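Local coordinates for protein Abbfa_003403 (Acinetobacter baumannii, PDB 4ZXH) that probably assembles a peptide product as a four-domain nonribosomal peptide synthetase, with condensation, adenylation, phosphopantetheine-carrying and thioesterase domains in one chain, at residues L714-P718 with A719-M723. Sequence-based numbering, arbitrary orientation.
Sequences LQATP and ATWKM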
loop_
_atom_site.group_PDB
_atom_site.type_symbol
_atom_site.label_atom_id
_atom_site.label_comp_id
_atom_site.label_asym_id
_atom_site.label_seq_id
_atom_site.Cartn_x
_atom_site.Cartn_y
_atom_site.Cartn_z
ATOM N N LEU A 714 20.585 -6.174 -30.375
ATOM C CA LEU A 714 19.539 -7.163 -30.140
ATOM C C LEU A 714 18.255 -6.458 -29.746
ATOM O O LEU A 714 18.244 -5.671 -28.800
ATOM C CB LEU A 714 19.955 -8.159 -29.049
ATOM C CG LEU A 714 18.957 -9.266 -28.678
ATOM C CD1 LEU A 714 18.716 -10.178 -29.843
ATOM C CD2 LEU A 714 19.449 -10.083 -27.506
ATOM N N GLN A 715 17.179 -6.725 -30.477
ATOM C CA GLN A 715 15.868 -6.200 -30.099
ATOM C C GLN A 715 14.921 -7.359 -29.774
ATOM O O GLN A 715 14.920 -8.391 -30.449
ATOM C CB GLN A 715 15.307 -5.297 -31.203
ATOM C CG GLN A 715 13.837 -5.471 -31.462
ATOM C CD GLN A 715 13.218 -4.387 -32.339
ATOM O OE1 GLN A 715 13.406 -3.191 -32.125
ATOM N NE2 GLN A 715 12.530 -4.827 -33.392
ATOM N N ALA A 716 14.137 -7.179 -28.715
ATOM C CA ALA A 716 13.319 -8.246 -28.163
ATOM C C ALA A 716 12.284 -7.703 -27.181
ATOM O O ALA A 716 12.520 -6.694 -26.514
ATOM C CB ALA A 716 14.198 -9.279 -27.467
ATOM N N THR A 717 11.145 -8.382 -27.090
ATOM C CA THR A 717 10.171 -8.100 -26.046
ATOM C C THR A 717 10.716 -8.547 -24.686
ATOM O O THR A 717 11.569 -9.451 -24.614
ATOM C CB THR A 717 8.843 -8.812 -26.321
ATOM O OG1 THR A 717 9.045 -10.231 -26.266
ATOM C CG2 THR A 717 8.309 -8.417 -27.698
ATOM N N PRO A 718 10.234 -7.913 -23.601
ATOM C CA PRO A 718 10.610 -8.284 -22.226
ATOM C C PRO A 718 10.657 -9.782 -21.975
ATOM O O PRO A 718 11.607 -10.256 -21.359
ATOM C CB PRO A 718 9.515 -7.637 -21.393
ATOM C CG PRO A 718 9.242 -6.333 -22.153
ATOM C CD PRO A 718 9.393 -6.695 -23.629
ATOM N N ALA A 719 9.662 -10.513 -22.464
ATOM C CA ALA A 719 9.613 -11.960 -22.284
ATOM C C ALA A 719 10.927 -12.623 -22.657
ATOM O O ALA A 719 11.431 -13.458 -21.913
ATOM C CB ALA A 719 8.493 -12.549 -23.099
ATOM N N THR A 720 11.487 -12.239 -23.800
ATOM C CA THR A 720 12.759 -12.797 -24.240
ATOM C C THR A 720 13.891 -12.357 -23.313
ATOM O O THR A 720 14.740 -13.168 -22.938
ATOM C CB THR A 720 13.101 -12.381 -25.680
ATOM O OG1 THR A 720 11.954 -12.536 -26.524
ATOM C CG2 THR A 720 14.220 -13.229 -26.223
ATOM N N TRP A 721 13.905 -11.079 -22.937
ATOM C CA TRP A 721 14.969 -10.573 -22.061
ATOM C C TRP A 721 14.946 -11.281 -20.718
ATOM O O TRP A 721 16.002 -11.648 -20.198
ATOM C CB TRP A 721 14.861 -9.064 -21.852
ATOM C CG TRP A 721 15.208 -8.250 -23.067
ATOM C CD1 TRP A 721 14.359 -7.466 -23.793
ATOM C CD2 TRP A 721 16.491 -8.145 -23.705
ATOM N NE1 TRP A 721 15.032 -6.874 -24.844
ATOM C CE2 TRP A 721 16.346 -7.280 -24.816
ATOM C CE3 TRP A 721 17.750 -8.702 -23.453
ATOM C CZ2 TRP A 721 17.396 -6.958 -25.666
ATOM C CZ3 TRP A 721 18.795 -8.382 -24.292
ATOM C CH2 TRP A 721 18.616 -7.515 -25.385
ATOM N N LYS A 722 13.746 -11.478 -20.166
ATOM C CA LYS A 722 13.581 -12.264 -18.937
ATOM C C LYS A 722 14.154 -13.659 -19.142
ATOM O O LYS A 722 14.906 -14.147 -18.299
ATOM C CB LYS A 722 12.105 -12.356 -18.508
ATOM C CG LYS A 722 11.522 -11.064 -17.932
ATOM C CD LYS A 722 9.992 -11.089 -17.897
ATOM C CE LYS A 722 9.404 -9.702 -17.568
ATOM N NZ LYS A 722 7.917 -9.653 -17.793
ATOM N N MET A 723 13.815 -14.291 -20.268
ATOM C CA MET A 723 14.274 -15.658 -20.556
ATOM C C MET A 723 15.807 -15.753 -20.522
ATOM O O MET A 723 16.386 -16.680 -19.937
ATOM C CB MET A 723 13.745 -16.132 -21.914
ATOM C CG MET A 723 14.128 -17.566 -22.255
ATOM S SD MET A 723 13.619 -18.102 -23.907
ATOM C CE MET A 723 14.813 -17.248 -24.930
#
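Trp-721 lays its indole back over strand 714-716, where one ring face receives the methyl of Ala-716. That CB lies 4.0 Å from the centroid of the five-membered ring and 27° off its normal, which meets the criterion for a CH-pi contact, although it sits toward the rim. CG stands beside its own backbone N and anti to the carbonyl carbon (chi1 -71°), which brings NE1 to Ala-716 O and CH2 to Leu-714. The six-membered end slides past Leu-714, whose CD2 approaches CH2 of Trp-721 obliquely at 3.4 Å. At the ring edge, Leu-714 O lies in plane, 3.5 Å from Trp-721 CZ2. The indole NE1 makes a weak, bent bond to Ala-716 O; it also bonds Leu-738 O of the neighbouring strand 735-740.

The same methyl of Ala-716 also meets Thr-720, CB to CB at 3.7 Å. Thr-717 occupies the N-cap position without a side-chain capping bond: its OG1 bonds Lys-953 O, while its carbonyl takes weak bonds from the backbone N of Thr-720 and Trp-721. Lys-722 N donates a nearly straight i to i-4 bond to Pro-718 O (2.7 Å). The N-to-C directions of strand 714-716 and helix segment 719-723 differ by 115°, a sharp strand-to-helix turn within the beta-alpha-beta unit 713-716, 718-725, 735-740 of the adenylation domain, a member of the ANL superfamily of adenylating enzymes.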